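Local coordinates for protein predicted acetamidase/formamidase (Thermoanaerobacter tengcongensis, PDB 3TKK) that probably hydrolyses carbon-nitrogen bonds in linear amides and binds zinc and calcium ions, at residues I66-K80 against A167-L180. Residues are numbered along the deposited sequence; the frame is centred on the assembly and turned at random.
Sequences IFVEGAKEGDVLKVK and AEVYFPVFVEGALL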
loop_
_atom_site.group_PDB
_atom_site.type_symbol
_atom_site.label_atom_id
_atom_site.label_comp_id
_atom_site.label_asym_id
_atom_site.label_seq_id
_atom_site.Cartn_x
_atom_site.Cartn_y
_atom_site.Cartn_z
ATOM N N ILE A 66 11.076 -29.079 1.741
ATOM C CA ILE A 66 10.114 -30.153 1.900
ATOM C C ILE A 66 9.611 -30.622 0.516
ATOM O O ILE A 66 9.102 -29.824 -0.282
ATOM C CB ILE A 66 8.936 -29.552 2.662
ATOM C CG1 ILE A 66 9.448 -29.017 4.022
ATOM C CG2 ILE A 66 7.743 -30.566 2.755
ATOM C CD1 ILE A 66 8.399 -27.918 4.692
ATOM N N PHE A 67 9.790 -31.900 0.230
ATOM C CA PHE A 67 9.275 -32.475 -1.013
ATOM C C PHE A 67 7.868 -32.897 -0.722
ATOM O O PHE A 67 7.628 -33.616 0.279
ATOM C CB PHE A 67 10.153 -33.670 -1.389
ATOM C CG PHE A 67 9.832 -34.281 -2.650
ATOM C CD1 PHE A 67 10.625 -34.025 -3.811
ATOM C CD2 PHE A 67 8.728 -35.105 -2.759
ATOM C CE1 PHE A 67 10.347 -34.643 -5.019
ATOM C CE2 PHE A 67 8.393 -35.733 -3.989
ATOM C CZ PHE A 67 9.229 -35.549 -5.125
ATOM N N VAL A 68 6.927 -32.431 -1.565
ATOM C CA VAL A 68 5.548 -32.702 -1.346
ATOM C C VAL A 68 5.129 -33.656 -2.439
ATOM O O VAL A 68 5.089 -33.287 -3.571
ATOM C CB VAL A 68 4.681 -31.395 -1.407
ATOM C CG1 VAL A 68 3.188 -31.762 -1.325
ATOM C CG2 VAL A 68 5.142 -30.447 -0.209
ATOM N N GLU A 69 4.832 -34.892 -2.081
ATOM C CA GLU A 69 4.423 -35.899 -3.075
ATOM C C GLU A 69 3.227 -35.473 -3.910
ATOM O O GLU A 69 2.251 -35.107 -3.330
ATOM C CB GLU A 69 4.126 -37.263 -2.402
ATOM C CG GLU A 69 5.476 -37.973 -2.175
ATOM C CD GLU A 69 5.418 -39.305 -1.437
ATOM O OE1 GLU A 69 4.340 -39.880 -1.183
ATOM O OE2 GLU A 69 6.522 -39.762 -1.098
ATOM N N GLY A 70 3.310 -35.642 -5.246
ATOM C CA GLY A 70 2.146 -35.414 -6.151
ATOM C C GLY A 70 2.288 -34.040 -6.789
ATOM O O GLY A 70 1.589 -33.713 -7.781
ATOM N N ALA A 71 3.146 -33.194 -6.231
ATOM C CA ALA A 71 3.193 -31.875 -6.776
ATOM C C ALA A 71 3.992 -32.005 -8.000
ATOM O O ALA A 71 5.108 -32.519 -7.921
ATOM C CB ALA A 71 3.931 -30.837 -5.714
ATOM N N LYS A 72 3.464 -31.527 -9.138
ATOM C CA LYS A 72 4.203 -31.536 -10.357
ATOM C C LYS A 72 4.337 -30.161 -10.989
ATOM O O LYS A 72 3.554 -29.250 -10.703
ATOM C CB LYS A 72 3.529 -32.510 -11.347
ATOM C CG LYS A 72 3.802 -33.999 -10.898
ATOM C CD LYS A 72 3.440 -35.030 -11.909
ATOM C CE LYS A 72 3.315 -36.423 -11.214
ATOM N NZ LYS A 72 4.573 -37.221 -10.839
ATOM N N GLU A 73 5.321 -29.993 -11.858
ATOM C CA GLU A 73 5.427 -28.732 -12.575
ATOM C C GLU A 73 4.093 -28.268 -13.148
ATOM O O GLU A 73 3.499 -28.975 -13.895
ATOM C CB GLU A 73 6.380 -28.883 -13.760
ATOM C CG GLU A 73 6.427 -27.640 -14.646
ATOM C CD GLU A 73 7.574 -27.698 -15.672
ATOM O OE1 GLU A 73 7.966 -28.818 -16.123
ATOM O OE2 GLU A 73 8.092 -26.643 -16.036
ATOM N N GLY A 74 3.623 -27.053 -12.787
ATOM C CA GLY A 74 2.361 -26.562 -13.401
ATOM C C GLY A 74 1.227 -26.634 -12.380
ATOM O O GLY A 74 0.202 -25.957 -12.592
ATOM N N ASP A 75 1.367 -27.450 -11.307
ATOM C CA ASP A 75 0.345 -27.446 -10.245
ATOM C C ASP A 75 0.498 -26.253 -9.347
ATOM O O ASP A 75 1.304 -25.351 -9.580
ATOM C CB ASP A 75 0.565 -28.679 -9.315
ATOM C CG ASP A 75 0.357 -29.998 -10.027
ATOM O OD1 ASP A 75 -0.248 -29.985 -11.124
ATOM O OD2 ASP A 75 0.798 -31.033 -9.495
ATOM N N VAL A 76 -0.229 -26.225 -8.227
ATOM C CA VAL A 76 -0.046 -25.085 -7.421
ATOM C C VAL A 76 0.122 -25.700 -6.040
ATOM O O VAL A 76 -0.573 -26.694 -5.736
ATOM C CB VAL A 76 -1.283 -24.111 -7.475
ATOM C CG1 VAL A 76 -1.337 -23.220 -6.235
ATOM C CG2 VAL A 76 -1.228 -23.258 -8.767
ATOM N N LEU A 77 1.035 -25.171 -5.216
ATOM C CA LEU A 77 1.052 -25.678 -3.808
ATOM C C LEU A 77 0.406 -24.710 -2.895
ATOM O O LEU A 77 0.835 -23.543 -2.833
ATOM C CB LEU A 77 2.457 -25.858 -3.330
ATOM C CG LEU A 77 2.790 -26.374 -1.933
ATOM C CD1 LEU A 77 2.564 -27.906 -2.015
ATOM C CD2 LEU A 77 4.286 -26.079 -1.585
ATOM N N LYS A 78 -0.568 -25.197 -2.122
ATOM C CA LYS A 78 -1.232 -24.392 -1.099
ATOM C C LYS A 78 -0.677 -24.723 0.301
ATOM O O LYS A 78 -0.523 -25.900 0.634
ATOM C CB LYS A 78 -2.733 -24.640 -1.177
ATOM C CG LYS A 78 -3.537 -24.161 0.077
ATOM C CD LYS A 78 -5.067 -24.537 -0.113
ATOM C CE LYS A 78 -5.673 -24.778 1.270
ATOM N NZ LYS A 78 -7.170 -24.960 1.093
ATOM N N VAL A 79 -0.306 -23.647 1.035
ATOM C CA VAL A 79 0.376 -23.756 2.295
ATOM C C VAL A 79 -0.483 -22.965 3.289
ATOM O O VAL A 79 -0.639 -21.740 3.237
ATOM C CB VAL A 79 1.821 -23.206 2.256
ATOM C CG1 VAL A 79 2.497 -23.368 3.691
ATOM C CG2 VAL A 79 2.650 -23.735 1.046
ATOM N N LYS A 80 -1.116 -23.669 4.180
ATOM C CA LYS A 80 -1.951 -23.029 5.184
ATOM C C LYS A 80 -1.053 -22.746 6.394
ATOM O O LYS A 80 -0.557 -23.725 7.051
ATOM C CB LYS A 80 -3.102 -23.996 5.540
ATOM C CG LYS A 80 -4.074 -23.388 6.543
ATOM C CD LYS A 80 -5.286 -24.364 6.876
ATOM C CE LYS A 80 -6.190 -24.681 5.683
ATOM N NZ LYS A 80 -5.415 -25.500 4.691
ATOM N N ALA A 167 -3.505 -17.319 7.308
ATOM C CA ALA A 167 -3.377 -17.117 5.826
ATOM C C ALA A 167 -3.043 -18.381 5.062
ATOM O O ALA A 167 -2.507 -19.316 5.668
ATOM C CB ALA A 167 -2.410 -16.097 5.573
ATOM N N GLU A 168 -3.270 -18.363 3.736
ATOM C CA GLU A 168 -2.912 -19.423 2.844
ATOM C C GLU A 168 -2.097 -18.804 1.742
ATOM O O GLU A 168 -2.522 -17.851 1.133
ATOM C CB GLU A 168 -4.206 -19.958 2.210
ATOM C CG GLU A 168 -4.972 -20.897 3.121
ATOM C CD GLU A 168 -6.380 -21.071 2.538
ATOM O OE1 GLU A 168 -6.629 -20.725 1.327
ATOM O OE2 GLU A 168 -7.218 -21.499 3.269
ATOM N N VAL A 169 -0.921 -19.320 1.465
ATOM C CA VAL A 169 -0.136 -18.837 0.334
ATOM C C VAL A 169 -0.107 -19.885 -0.793
ATOM O O VAL A 169 0.112 -21.111 -0.486
ATOM C CB VAL A 169 1.277 -18.680 0.821
ATOM C CG1 VAL A 169 2.029 -17.893 -0.268
ATOM C CG2 VAL A 169 1.252 -17.865 2.138
ATOM N N TYR A 170 -0.301 -19.471 -2.047
ATOM C CA TYR A 170 -0.435 -20.390 -3.106
ATOM C C TYR A 170 0.722 -20.146 -3.941
ATOM O O TYR A 170 0.947 -19.022 -4.282
ATOM C CB TYR A 170 -1.721 -20.077 -3.864
ATOM C CG TYR A 170 -2.944 -20.387 -3.049
ATOM C CD1 TYR A 170 -3.670 -21.575 -3.289
ATOM C CD2 TYR A 170 -3.375 -19.528 -2.093
ATOM C CE1 TYR A 170 -4.791 -21.870 -2.621
ATOM C CE2 TYR A 170 -4.544 -19.780 -1.400
ATOM C CZ TYR A 170 -5.228 -20.964 -1.634
ATOM O OH TYR A 170 -6.368 -21.250 -0.963
ATOM N N PHE A 171 1.480 -21.194 -4.324
ATOM C CA PHE A 171 2.629 -21.007 -5.125
ATOM C C PHE A 171 2.532 -21.793 -6.411
ATOM O O PHE A 171 2.196 -23.014 -6.385
ATOM C CB PHE A 171 3.891 -21.639 -4.375
ATOM C CG PHE A 171 4.306 -20.875 -3.170
ATOM C CD1 PHE A 171 4.978 -19.682 -3.300
ATOM C CD2 PHE A 171 4.054 -21.363 -1.946
ATOM C CE1 PHE A 171 5.320 -18.886 -2.152
ATOM C CE2 PHE A 171 4.375 -20.609 -0.759
ATOM C CZ PHE A 171 5.059 -19.392 -0.882
ATOM N N PRO A 172 2.883 -21.177 -7.510
ATOM C CA PRO A 172 3.124 -22.045 -8.659
ATOM C C PRO A 172 4.240 -23.035 -8.433
ATOM O O PRO A 172 5.290 -22.649 -7.907
ATOM C CB PRO A 172 3.646 -21.098 -9.758
ATOM C CG PRO A 172 3.674 -19.688 -9.199
ATOM C CD PRO A 172 3.397 -19.804 -7.674
ATOM N N VAL A 173 4.077 -24.279 -8.918
ATOM C CA VAL A 173 5.080 -25.366 -8.822
ATOM C C VAL A 173 5.938 -25.392 -10.089
ATOM O O VAL A 173 5.432 -25.505 -11.216
ATOM C CB VAL A 173 4.385 -26.756 -8.602
ATOM C CG1 VAL A 173 5.399 -27.833 -8.303
ATOM C CG2 VAL A 173 3.492 -26.658 -7.299
ATOM N N PHE A 174 7.249 -25.258 -9.904
ATOM C CA PHE A 174 8.195 -25.289 -10.991
ATOM C C PHE A 174 8.880 -26.631 -11.141
ATOM O O PHE A 174 9.290 -26.959 -12.236
ATOM C CB PHE A 174 9.167 -24.117 -10.884
ATOM C CG PHE A 174 8.428 -22.769 -10.907
ATOM C CD1 PHE A 174 7.893 -22.278 -12.105
ATOM C CD2 PHE A 174 8.196 -22.085 -9.757
ATOM C CE1 PHE A 174 7.203 -21.108 -12.132
ATOM C CE2 PHE A 174 7.470 -20.908 -9.750
ATOM C CZ PHE A 174 6.981 -20.387 -10.913
ATOM N N VAL A 175 9.009 -27.406 -10.047
ATOM C CA VAL A 175 9.700 -28.669 -10.084
ATOM C C VAL A 175 8.963 -29.676 -9.285
ATOM O O VAL A 175 8.235 -29.390 -8.314
ATOM C CB VAL A 175 11.139 -28.626 -9.531
ATOM C CG1 VAL A 175 11.866 -27.417 -10.062
ATOM C CG2 VAL A 175 11.081 -28.510 -8.056
ATOM N N GLU A 176 9.190 -30.894 -9.693
ATOM C CA GLU A 176 8.638 -32.063 -9.032
ATOM C C GLU A 176 8.834 -31.992 -7.518
ATOM O O GLU A 176 9.954 -31.780 -7.067
ATOM C CB GLU A 176 9.314 -33.318 -9.621
ATOM C CG GLU A 176 8.726 -34.620 -9.207
ATOM C CD GLU A 176 7.381 -34.948 -9.896
ATOM O OE1 GLU A 176 7.134 -34.447 -10.982
ATOM O OE2 GLU A 176 6.548 -35.693 -9.332
ATOM N N GLY A 177 7.759 -32.186 -6.768
ATOM C CA GLY A 177 7.750 -32.217 -5.302
ATOM C C GLY A 177 7.762 -30.755 -4.723
ATOM O O GLY A 177 7.767 -30.587 -3.563
ATOM N N ALA A 178 7.768 -29.745 -5.605
ATOM C CA ALA A 178 7.742 -28.313 -5.323
ATOM C C ALA A 178 8.993 -27.862 -4.560
ATOM O O ALA A 178 9.449 -26.803 -4.826
ATOM C CB ALA A 178 6.403 -27.908 -4.495
ATOM N N LEU A 179 9.404 -28.540 -3.476
ATOM C CA LEU A 179 10.561 -28.099 -2.630
ATOM C C LEU A 179 10.283 -26.788 -1.873
ATOM O O LEU A 179 10.826 -25.679 -2.168
ATOM C CB LEU A 179 11.835 -27.981 -3.477
ATOM C CG LEU A 179 12.275 -29.345 -4.149
ATOM C CD1 LEU A 179 13.538 -29.175 -4.990
ATOM C CD2 LEU A 179 12.590 -30.622 -3.235
ATOM N N LEU A 180 9.500 -26.932 -0.836
ATOM C CA LEU A 180 9.108 -25.768 -0.065
ATOM C C LEU A 180 10.125 -25.484 0.978
ATOM O O LEU A 180 10.599 -26.442 1.617
ATOM C CB LEU A 180 7.789 -26.046 0.549
ATOM C CG LEU A 180 7.219 -25.048 1.611
ATOM C CD1 LEU A 180 6.695 -23.693 0.909
ATOM C CD2 LEU A 180 6.099 -25.656 2.287
HETATM O O HOH W 1 7.540 -32.054 -12.567
HETATM O O HOH W 2 -8.592 -23.519 2.978
#
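Leu77 and Phe171 exchange two backbone hydrogen bonds, Val79 and Val169 two more, in the antiparallel pairing of strands 76-80 and 168-172, whose directions differ by 160°. Pairing continues into the connecting loops, where Val173 N reaches Asp75 O and Gly74 N reaches Val173 O. A second, separate pairing joins two strands of another sheet: Ile66 and Leu180 bond reciprocally, Ile66 N lying 2.7 Å from Leu180 O. Beyond it Val68 N meets Gly177 O at 2.8 Å, a carbonyl that also accepts Leu179 N, while Gly177 N gives a nearly straight bond (172°) to Ala71 O.

The Phe67 ring lies over this peptide. With CG anti to the backbone N (chi1 -175°), its face meets Gly177 CA in a CH-pi contact, 3.5 Å from ring centroid to carbon, and Leu179 CD2 comes to the ring edge. A CB on Gly177 would collide with the ring. Replacing Phe67 by alanine would probably uncover the Gly177 peptide on this side and leave Leu179 CD2 without its aromatic neighbour.

Between the two pairings, Leu77 CD2 touches both Ala178 CB and Leu180 CB, and Val79 CG2 fills in against Leu180 CD1. At the exposed rim, Lys72 NZ donates to the syn side of Glu176 OE2 at 2.9 Å, and a water links Glu176 OE1 to Glu73 N. Within the type II turn from Lys72 to Asp75, Lys72 N donates to Asp75 OD2 at 2.7 Å from above the carboxylate plane; this buried oxygen also pairs with Lys213. At the far end, Lys78 runs alongside the Tyr170 ring, and a second water bridges Lys78 NZ and Glu168 OE2. Main-chain bonds thus set the register of two strand pairings, one in each sheet, with apolar side chains between them; salt bridge and waters tie the outer polar groups, while buried Asp75 has its own partners.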